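Local coordinates for protein metallocarboxypeptidase (Trypanosoma cruzi, PDB 3DWC) that probably releases single amino acids, with broad specificity except for proline, from the C-termini of peptides as a metal-dependent carboxypeptidase of the M32 family, at residues 114-117 with 118-122; 123-126 with 127-131; 106-109 with 110-113; 383-386 with 387-391. All coordinates share one frame; numbering follows the deposited sequence.

Contact 1: residues 114-117 with 118-122; sequences QVWK and TCREK
Trp116 and Arg120, one turn apart on helix 99-122, run side by side and point the same way, both with CG anti to the backbone N (chi1 168° for Trp116). The guanidinium of Arg120 is met over one face by the six-membered end of the indole: Trp116 CH2 stands over its centre, 3.3 Å from Arg120 CZ, and Trp116 CZ2 lies 3.4 Å from Arg120 NE. Because the two planes are turned 54° apart, the CH2-CZ2 side of the indole leans over the guanidinium face, and no flat stack forms. Bends at chi2 and chi3 of Arg120 bring its end back against the ring, while Arg120 CB sits over one face of the indole, displaced toward its rim. Underneath, Arg120 N bonds to Trp116 O at 2.8 Å. Round the helix, Thr118 OG1 stands beside its own backbone N (chi1 -45°) and turns back to Gln114 O, a hydrogen bond of 3.1 Å; that carbonyl receives only a weak bond from Thr118 N, at 3.4 Å. Val115 CG1 and Cys119 SG, 4.2 Å apart, form the apolar side. Lys117 NZ and Glu121 OE1, of opposite charge, stay 5.2 Å apart without a salt bridge. The turn therefore has two packed sides: Val115 and Cys119 lie against Thr131 and Phe128 of helix 125-147, whereas Trp116 NE1 and Arg120 NH2 donate to the carbonyls of Leu407 and Gln408, tying the C-terminal part of helix 99-122 to the loop that follows helix 382-394.

Contact 2: residues 123-126 with 127-131; sequences NDFA and GFLPT
Phe125 and Leu129 make the apolar touch of this first helical turn: Phe125 CE2 lies 3.8 Å from Leu129 CD1, with Phe125 CZ only slightly farther off. The two side chains cross obliquely, and the methyl approaches the ring at a slant. Each carries its CG anti to the backbone N (chi1 176° for Phe125), which lets the phenyl reach forward along the helix to its partner. Behind them, Leu129 N bonds to Phe125 O at 2.7 Å with a bent N-H...O angle of 130°, and Phe128 N makes a weak bond of 2.9 Å to the same oxygen. Asp124 precedes the turn, its OD2 3.5 Å from both N and CA of Gly127, where the absence of a side chain leaves room for the carboxylate. This is the start of helix 125-147, reached by a tight connection from helix 99-122: Asn123 has positive phi (69°) and closes the earlier helix in a Schellman motif. Pro130 has no N-H to give, and its CD instead sits 3.4 Å from Ala126 O; the helix is kinked here. Farther out, Asn123 is bonded through OD1 to Lys403 N and through ND2 to Gly400 O, which fixes the connection against the 400-403 loop. Phe125 also packs on Asp402 and Cys406, Phe128 on Leu407 and on Cys119 of helix 99-122, and Leu129 on Ala379.

Contact 3: residues 106-109 with 110-113; sequences TVLT and TKAH
Thr106, Val107 and Leu108 meet Thr110, Lys111 and Ala112 in a local contact within one alpha-helix, midway along helix 99-122, which pairs with helix 125-147 as a helical hairpin. The usual i to i+4 backbone bonds run through it, among them Lys111 N to Val107 O at 2.9 Å and His113 N to Thr109 O at 3.0 Å. One side is apolar: Leu108 CD1 and Ala112 CB lie 4.3 Å apart and both residues face helix 125-147, Leu108 against Glu134 and Leu135, Ala112 against Thr131 and Leu135. Lys111, extended until a bend at its last torsion, sends NZ to a weak hydrogen bond with Thr131 OG1 of that helix. The outer side is a cluster of threonines. Thr110 OG1 turns back toward the preceding turn and lies 2.8 Å from Val107 O; Thr106 O is also near, at a very short distance that is doubtful. Thr106 O accepts Thr110 N at 3.1 Å and also Thr109 OG1, whose chi1 of 60° places the hydroxyl between its own backbone N and carbonyl carbon. Both donors reach the oxygen from the same face, Thr109 OG1 at 3.1 Å and 42° out of the carbonyl plane.

Contact 4: residues 383-386 with 387-391; sequences PRVW and NEKMK
Trp386 and Met390 form the tight, buried side of this helical turn. They lie side by side and point the same way, Met390 CG touching Trp386 CD1 at 3.6 Å. With CG beside its backbone N and bends at chi2 and chi3, Met390 swings its sulfur alongside the indole: SD is 5.0 Å from the centroid of the five-membered ring and 48° off its normal, an oblique Met-aromatic contact. Val385 and Lys389 also run together, and Val385 CG1 meets Lys389 CE at 3.6 Å, so the aliphatic stem of the lysine packs while its NZ goes on to a salt bridge with Glu367. Asn387 is buried too, its OD1 satisfied by Thr398 N from past the end of the helix. The exposed side is polar and looser. Arg384 NH1 reaches Glu388 OE1 at 3.2 Å in a salt bridge; the oxygen lies in the guanidinium plane but is met from above the carboxylate, the two planes being 84° apart. Val385 CG2 covers the centre of one guanidinium face, and NH2 has a second acidic partner in Glu381. Helix 382-394 is thus seated on helix 358-374, with Trp386 on Leu364, Arg365 and Ile368 and Met390 on Leu364.

Contacts 1 and 3 are successive parts of helix 99-122, and contact 2 is the start of helix 125-147, which packs on both; in contact 1 its Phe128 also reaches Trp116. Contacts 2 and 3 are surface contacts; contacts 1 and 4 are partly buried, each with a buried tryptophan. The chemistry follows: threonine hydroxyls and backbone carbonyls in contact 3, a cation at an indole in contact 1, phenyl against leucine in contact 2, sulfur-aromatic packing on the buried side of contact 4 and a salt bridge on its exposed side. Contact 4, on helix 382-394, meets the hairpin through Phe125 CZ, 3.6 Å from Pro383 CD. All lie away from the cobalt site.

Contact 1: residues 114-117 with 118-122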
loop_
_atom_site.group_PDB
_atom_site.type_symbol
_atom_site.label_atom_id
_atom_site.label_comp_id
_atom_site.label_asym_id
_atom_site.label_seq_id
_atom_site.Cartn_x
_atom_site.Cartn_y
_atom_site.Cartn_z
ATOM N N GLN B 114 24.871 -8.065 0.742
ATOM C CA GLN B 114 25.762 -6.909 0.528
ATOM C C GLN B 114 27.111 -7.341 -0.037
ATOM O O GLN B 114 27.662 -6.681 -0.921
ATOM C CB GLN B 114 26.028 -6.160 1.832
ATOM C CG GLN B 114 24.826 -5.593 2.541
ATOM C CD GLN B 114 25.090 -5.462 4.032
ATOM O OE1 GLN B 114 25.384 -4.373 4.536
ATOM N NE2 GLN B 114 25.024 -6.592 4.742
ATOM N N VAL B 115 27.630 -8.450 0.489
ATOM C CA VAL B 115 28.880 -9.040 0.006
ATOM C C VAL B 115 28.788 -9.460 -1.468
ATOM O O VAL B 115 29.682 -9.146 -2.246
ATOM C CB VAL B 115 29.313 -10.259 0.858
ATOM C CG1 VAL B 115 30.758 -10.638 0.538
ATOM C CG2 VAL B 115 29.175 -9.955 2.339
ATOM N N TRP B 116 27.707 -10.160 -1.841
ATOM C CA TRP B 116 27.458 -10.543 -3.247
ATOM C C TRP B 116 27.374 -9.333 -4.165
ATOM O O TRP B 116 28.104 -9.218 -5.148
ATOM C CB TRP B 116 26.140 -11.344 -3.367
ATOM C CG TRP B 116 25.665 -11.522 -4.798
ATOM C CD1 TRP B 116 26.109 -12.445 -5.697
ATOM C CD2 TRP B 116 24.664 -10.751 -5.483
ATOM N NE1 TRP B 116 25.462 -12.294 -6.894
ATOM C CE2 TRP B 116 24.572 -11.259 -6.793
ATOM C CE3 TRP B 116 23.840 -9.685 -5.114
ATOM C CZ2 TRP B 116 23.683 -10.748 -7.731
ATOM C CZ3 TRP B 116 22.971 -9.155 -6.061
ATOM C CH2 TRP B 116 22.895 -9.697 -7.352
ATOM N N LYS B 117 26.473 -8.425 -3.828
ATOM C CA LYS B 117 26.185 -7.281 -4.672
ATOM C C LYS B 117 27.471 -6.552 -5.118
ATOM O O LYS B 117 27.645 -6.271 -6.314
ATOM C CB LYS B 117 25.228 -6.337 -3.937
ATOM C CG LYS B 117 24.546 -5.313 -4.825
ATOM C CD LYS B 117 23.515 -4.443 -4.061
ATOM C CE LYS B 117 24.140 -3.511 -3.013
ATOM N NZ LYS B 117 24.985 -2.401 -3.569
ATOM N N THR B 118 28.374 -6.279 -4.173
ATOM C CA THR B 118 29.614 -5.553 -4.459
ATOM C C THR B 118 30.624 -6.406 -5.224
ATOM O O THR B 118 31.206 -5.937 -6.205
ATOM C CB THR B 118 30.300 -5.010 -3.155
ATOM O OG1 THR B 118 29.327 -4.402 -2.293
ATOM C CG2 THR B 118 31.377 -3.980 -3.496
ATOM N N CYS B 119 30.850 -7.635 -4.761
ATOM C CA CYS B 119 31.764 -8.574 -5.437
ATOM C C CYS B 119 31.359 -8.792 -6.893
ATOM O O CYS B 119 32.202 -8.781 -7.805
ATOM C CB CYS B 119 31.761 -9.930 -4.733
ATOM S SG CYS B 119 32.644 -9.997 -3.178
ATOM N N ARG B 120 30.060 -9.019 -7.101
ATOM C CA ARG B 120 29.507 -9.098 -8.448
ATOM C C ARG B 120 29.930 -7.895 -9.275
ATOM O O ARG B 120 30.470 -8.052 -10.366
ATOM C CB ARG B 120 27.982 -9.157 -8.392
ATOM C CG ARG B 120 27.291 -9.245 -9.747
ATOM C CD ARG B 120 26.191 -8.206 -9.866
ATOM N NE ARG B 120 24.928 -8.804 -10.280
ATOM C CZ ARG B 120 23.740 -8.202 -10.218
ATOM N NH1 ARG B 120 23.611 -6.956 -9.765
ATOM N NH2 ARG B 120 22.658 -8.866 -10.610
ATOM N N GLU B 121 29.677 -6.700 -8.745
ATOM C CA GLU B 121 29.988 -5.460 -9.456
ATOM C C GLU B 121 31.484 -5.305 -9.737
ATOM O O GLU B 121 31.880 -4.645 -10.706
ATOM C CB GLU B 121 29.483 -4.247 -8.669
ATOM C CG GLU B 121 29.448 -2.956 -9.497
ATOM C CD GLU B 121 28.421 -1.945 -9.004
ATOM O OE1 GLU B 121 27.830 -2.149 -7.918
ATOM O OE2 GLU B 121 28.204 -0.941 -9.713
ATOM N N LYS B 122 32.308 -5.930 -8.898
ATOM C CA LYS B 122 33.766 -5.846 -9.023
ATOM C C LYS B 122 34.442 -7.060 -9.695
ATOM O O LYS B 122 35.642 -7.029 -9.931
ATOM C CB LYS B 122 34.365 -5.607 -7.639
ATOM C CG LYS B 122 34.137 -4.180 -7.130
ATOM C CD LYS B 122 34.556 -4.034 -5.677
ATOM C CE LYS B 122 34.812 -2.572 -5.296
ATOM N NZ LYS B 122 35.896 -1.940 -6.111
#

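Contact 2: residues 123-126 with 127-131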
loop_
_atom_site.group_PDB
_atom_site.type_symbol
_atom_site.label_atom_id
_atom_site.label_comp_id
_atom_site.label_asym_id
_atom_site.label_seq_id
_atom_site.Cartn_x
_atom_site.Cartn_y
_atom_site.Cartn_z
ATOM N N ASN B 123 33.672 -8.109 -10.014
ATOM C CA ASN B 123 34.209 -9.343 -10.619
ATOM C C ASN B 123 35.092 -10.165 -9.657
ATOM O O ASN B 123 36.065 -10.801 -10.074
ATOM C CB ASN B 123 34.967 -9.025 -11.923
ATOM C CG ASN B 123 35.101 -10.242 -12.862
ATOM O OD1 ASN B 123 34.550 -11.322 -12.617
ATOM N ND2 ASN B 123 35.859 -10.061 -13.933
ATOM N N ASP B 124 34.717 -10.181 -8.380
ATOM C CA ASP B 124 35.579 -10.688 -7.307
ATOM C C ASP B 124 34.987 -11.914 -6.615
ATOM O O ASP B 124 34.309 -11.809 -5.590
ATOM C CB ASP B 124 35.808 -9.588 -6.276
ATOM C CG ASP B 124 36.920 -9.934 -5.274
ATOM O OD1 ASP B 124 37.840 -10.708 -5.627
ATOM O OD2 ASP B 124 36.867 -9.421 -4.136
ATOM N N PHE B 125 35.250 -13.083 -7.181
ATOM C CA PHE B 125 34.667 -14.316 -6.658
ATOM C C PHE B 125 35.337 -14.698 -5.346
ATOM O O PHE B 125 34.688 -15.199 -4.422
ATOM C CB PHE B 125 34.825 -15.459 -7.648
ATOM C CG PHE B 125 34.319 -16.761 -7.120
ATOM C CD1 PHE B 125 32.961 -17.040 -7.135
ATOM C CD2 PHE B 125 35.193 -17.699 -6.582
ATOM C CE1 PHE B 125 32.489 -18.233 -6.631
ATOM C CE2 PHE B 125 34.724 -18.897 -6.077
ATOM C CZ PHE B 125 33.381 -19.169 -6.104
ATOM N N ALA B 126 36.643 -14.491 -5.316
ATOM C CA ALA B 126 37.506 -14.704 -4.132
ATOM C C ALA B 126 37.065 -13.967 -2.851
ATOM O O ALA B 126 37.175 -14.519 -1.750
ATOM C CB ALA B 126 38.896 -14.329 -4.476
ATOM N N GLY B 127 36.574 -12.735 -3.005
ATOM C CA GLY B 127 35.924 -12.011 -1.908
ATOM C C GLY B 127 34.549 -12.558 -1.532
ATOM O O GLY B 127 34.099 -12.395 -0.388
ATOM N N PHE B 128 33.871 -13.199 -2.482
ATOM C CA PHE B 128 32.574 -13.808 -2.201
ATOM C C PHE B 128 32.747 -15.164 -1.538
ATOM O O PHE B 128 31.978 -15.523 -0.658
ATOM C CB PHE B 128 31.751 -13.952 -3.480
ATOM C CG PHE B 128 30.317 -14.376 -3.235
ATOM C CD1 PHE B 128 29.474 -13.612 -2.422
ATOM C CD2 PHE B 128 29.809 -15.528 -3.816
ATOM C CE1 PHE B 128 28.149 -13.997 -2.189
ATOM C CE2 PHE B 128 28.476 -15.920 -3.589
ATOM C CZ PHE B 128 27.652 -15.154 -2.768
ATOM N N LEU B 129 33.798 -15.881 -1.935
ATOM C CA LEU B 129 33.969 -17.311 -1.628
ATOM C C LEU B 129 33.791 -17.726 -0.171
ATOM O O LEU B 129 33.247 -18.798 0.081
ATOM C CB LEU B 129 35.330 -17.809 -2.134
ATOM C CG LEU B 129 35.692 -19.281 -1.898
ATOM C CD1 LEU B 129 34.629 -20.228 -2.473
ATOM C CD2 LEU B 129 37.062 -19.578 -2.489
ATOM N N PRO B 130 34.282 -16.913 0.790
ATOM C CA PRO B 130 34.072 -17.301 2.190
ATOM C C PRO B 130 32.589 -17.348 2.556
ATOM O O PRO B 130 32.138 -18.336 3.147
ATOM C CB PRO B 130 34.820 -16.213 2.984
ATOM C CG PRO B 130 35.780 -15.604 2.002
ATOM C CD PRO B 130 35.060 -15.664 0.684
ATOM N N THR B 131 31.852 -16.296 2.191
ATOM C CA THR B 131 30.386 -16.292 2.298
ATOM C C THR B 131 29.781 -17.501 1.580
ATOM O O THR B 131 29.028 -18.258 2.175
ATOM C CB THR B 131 29.739 -15.035 1.658
ATOM O OG1 THR B 131 30.227 -13.845 2.286
ATOM C CG2 THR B 131 28.218 -15.093 1.798
#

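Contact 3: residues 106-109 with 110-113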
loop_
_atom_site.group_PDB
_atom_site.type_symbol
_atom_site.label_atom_id
_atom_site.label_comp_id
_atom_site.label_asym_id
_atom_site.label_seq_id
_atom_site.Cartn_x
_atom_site.Cartn_y
_atom_site.Cartn_z
ATOM N N THR B 106 18.786 -15.996 8.366
ATOM C CA THR B 106 18.398 -14.599 8.141
ATOM C C THR B 106 19.565 -13.619 8.223
ATOM O O THR B 106 19.669 -12.712 7.394
ATOM C CB THR B 106 17.336 -14.170 9.164
ATOM O OG1 THR B 106 16.212 -15.055 9.072
ATOM C CG2 THR B 106 16.886 -12.726 8.924
ATOM N N VAL B 107 20.430 -13.811 9.219
ATOM C CA VAL B 107 21.607 -12.962 9.410
ATOM C C VAL B 107 22.580 -13.162 8.275
ATOM O O VAL B 107 23.081 -12.196 7.702
ATOM C CB VAL B 107 22.347 -13.241 10.755
ATOM C CG1 VAL B 107 23.771 -12.641 10.729
ATOM C CG2 VAL B 107 21.547 -12.688 11.942
ATOM N N LEU B 108 22.851 -14.419 7.948
ATOM C CA LEU B 108 23.770 -14.723 6.857
ATOM C C LEU B 108 23.226 -14.229 5.508
ATOM O O LEU B 108 23.977 -13.682 4.709
ATOM C CB LEU B 108 24.110 -16.219 6.821
ATOM C CG LEU B 108 25.014 -16.706 5.681
ATOM C CD1 LEU B 108 26.264 -15.830 5.530
ATOM C CD2 LEU B 108 25.376 -18.204 5.854
ATOM N N THR B 109 21.931 -14.371 5.258
ATOM C CA THR B 109 21.417 -13.982 3.946
ATOM C C THR B 109 21.468 -12.478 3.770
ATOM O O THR B 109 21.780 -11.992 2.680
ATOM C CB THR B 109 19.988 -14.524 3.661
ATOM O OG1 THR B 109 19.061 -14.022 4.635
ATOM C CG2 THR B 109 19.983 -16.055 3.679
ATOM N N THR B 110 21.171 -11.742 4.844
ATOM C CA THR B 110 21.291 -10.269 4.856
ATOM C C THR B 110 22.746 -9.805 4.752
ATOM O O THR B 110 23.030 -8.776 4.130
ATOM C CB THR B 110 20.694 -9.667 6.129
ATOM O OG1 THR B 110 20.872 -10.597 7.200
ATOM C CG2 THR B 110 19.203 -9.366 5.957
ATOM N N LYS B 111 23.656 -10.557 5.378
ATOM C CA LYS B 111 25.091 -10.342 5.185
ATOM C C LYS B 111 25.472 -10.707 3.754
ATOM O O LYS B 111 26.027 -9.891 3.014
ATOM C CB LYS B 111 25.918 -11.193 6.161
ATOM C CG LYS B 111 27.453 -11.043 5.989
ATOM C CD LYS B 111 28.273 -11.911 6.977
ATOM C CE LYS B 111 29.694 -12.237 6.427
ATOM N NZ LYS B 111 29.689 -13.276 5.317
ATOM N N ALA B 112 25.145 -11.937 3.376
ATOM C CA ALA B 112 25.540 -12.487 2.085
ATOM C C ALA B 112 25.151 -11.556 0.947
ATOM O O ALA B 112 25.891 -11.428 -0.031
ATOM C CB ALA B 112 24.930 -13.877 1.883
ATOM N N HIS B 113 24.012 -10.881 1.096
ATOM C CA HIS B 113 23.520 -9.988 0.059
ATOM C C HIS B 113 24.476 -8.846 -0.268
ATOM O O HIS B 113 24.850 -8.679 -1.427
ATOM C CB HIS B 113 22.147 -9.426 0.415
ATOM C CG HIS B 113 21.598 -8.510 -0.635
ATOM N ND1 HIS B 113 21.024 -8.974 -1.801
ATOM C CD2 HIS B 113 21.573 -7.160 -0.716
ATOM C CE1 HIS B 113 20.641 -7.947 -2.541
ATOM N NE2 HIS B 113 20.969 -6.836 -1.909
#

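Contact 4: residues 383-386 with 387-391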
loop_
_atom_site.group_PDB
_atom_site.type_symbol
_atom_site.label_atom_id
_atom_site.label_comp_id
_atom_site.label_asym_id
_atom_site.label_seq_id
_atom_site.Cartn_x
_atom_site.Cartn_y
_atom_site.Cartn_z
ATOM N N PRO B 383 33.287 -21.529 -10.294
ATOM C CA PRO B 383 33.721 -20.821 -11.514
ATOM C C PRO B 383 34.229 -21.719 -12.625
ATOM O O PRO B 383 33.870 -21.528 -13.794
ATOM C CB PRO B 383 34.855 -19.926 -11.009
ATOM C CG PRO B 383 34.495 -19.678 -9.579
ATOM C CD PRO B 383 33.977 -20.992 -9.102
ATOM N N ARG B 384 35.059 -22.679 -12.250
ATOM C CA ARG B 384 35.596 -23.647 -13.193
ATOM C C ARG B 384 34.471 -24.413 -13.890
ATOM O O ARG B 384 34.420 -24.493 -15.112
ATOM C CB ARG B 384 36.534 -24.609 -12.453
ATOM C CG ARG B 384 37.503 -25.389 -13.338
ATOM C CD ARG B 384 37.164 -26.875 -13.397
ATOM N NE ARG B 384 36.972 -27.444 -12.059
ATOM C CZ ARG B 384 36.436 -28.638 -11.812
ATOM N NH1 ARG B 384 36.045 -29.429 -12.805
ATOM N NH2 ARG B 384 36.299 -29.044 -10.555
ATOM N N VAL B 385 33.558 -24.947 -13.096
ATOM C CA VAL B 385 32.458 -25.765 -13.589
ATOM C C VAL B 385 31.394 -24.920 -14.323
ATOM O O VAL B 385 30.776 -25.395 -15.254
ATOM C CB VAL B 385 31.798 -26.525 -12.413
ATOM C CG1 VAL B 385 30.581 -27.299 -12.889
ATOM C CG2 VAL B 385 32.822 -27.470 -11.727
ATOM N N TRP B 386 31.195 -23.677 -13.889
ATOM C CA TRP B 386 30.297 -22.731 -14.571
ATOM C C TRP B 386 30.767 -22.499 -15.990
ATOM O O TRP B 386 29.970 -22.533 -16.936
ATOM C CB TRP B 386 30.296 -21.391 -13.852
ATOM C CG TRP B 386 29.220 -20.492 -14.301
ATOM C CD1 TRP B 386 29.198 -19.729 -15.423
ATOM C CD2 TRP B 386 28.000 -20.253 -13.621
ATOM N NE1 TRP B 386 28.019 -19.020 -15.490
ATOM C CE2 TRP B 386 27.264 -19.329 -14.393
ATOM C CE3 TRP B 386 27.443 -20.736 -12.432
ATOM C CZ2 TRP B 386 26.015 -18.878 -14.018
ATOM C CZ3 TRP B 386 26.165 -20.278 -12.055
ATOM C CH2 TRP B 386 25.487 -19.356 -12.839
ATOM N N ASN B 387 32.080 -22.278 -16.117
ATOM C CA ASN B 387 32.735 -22.096 -17.409
ATOM C C ASN B 387 32.668 -23.345 -18.302
ATOM O O ASN B 387 32.438 -23.246 -19.515
ATOM C CB ASN B 387 34.188 -21.683 -17.197
ATOM C CG ASN B 387 34.949 -21.559 -18.502
ATOM O OD1 ASN B 387 34.648 -20.705 -19.331
ATOM N ND2 ASN B 387 35.923 -22.435 -18.702
ATOM N N GLU B 388 32.911 -24.513 -17.710
ATOM C CA GLU B 388 32.831 -25.783 -18.441
ATOM C C GLU B 388 31.465 -25.970 -19.084
ATOM O O GLU B 388 31.338 -26.317 -20.259
ATOM C CB GLU B 388 33.074 -26.963 -17.498
ATOM C CG GLU B 388 34.529 -27.182 -17.106
ATOM C CD GLU B 388 34.702 -28.354 -16.139
ATOM O OE1 GLU B 388 35.848 -28.866 -15.999
ATOM O OE2 GLU B 388 33.692 -28.764 -15.516
ATOM N N LYS B 389 30.440 -25.778 -18.263
ATOM C CA LYS B 389 29.065 -25.951 -18.679
ATOM C C LYS B 389 28.668 -24.899 -19.701
ATOM O O LYS B 389 27.973 -25.214 -20.658
ATOM C CB LYS B 389 28.149 -25.960 -17.454
ATOM C CG LYS B 389 28.286 -27.284 -16.656
ATOM C CD LYS B 389 27.582 -27.302 -15.306
ATOM C CE LYS B 389 27.727 -28.661 -14.602
ATOM N NZ LYS B 389 27.272 -29.835 -15.436
ATOM N N MET B 390 29.155 -23.671 -19.520
ATOM C CA MET B 390 28.812 -22.555 -20.421
ATOM C C MET B 390 29.362 -22.780 -21.828
ATOM O O MET B 390 28.646 -22.586 -22.820
ATOM C CB MET B 390 29.311 -21.206 -19.851
ATOM C CG MET B 390 28.413 -20.590 -18.778
ATOM S SD MET B 390 26.715 -20.142 -19.319
ATOM C CE MET B 390 27.044 -18.929 -20.626
ATOM N N LYS B 391 30.624 -23.194 -21.911
ATOM C CA LYS B 391 31.243 -23.570 -23.182
ATOM C C LYS B 391 30.514 -24.745 -23.794
ATOM O O LYS B 391 30.279 -24.787 -24.987
ATOM C CB LYS B 391 32.717 -23.973 -22.994
ATOM C CG LYS B 391 33.664 -22.835 -22.611
ATOM C CD LYS B 391 34.941 -23.329 -21.905
ATOM C CE LYS B 391 35.882 -24.103 -22.831
ATOM N NZ LYS B 391 37.164 -24.562 -22.165
#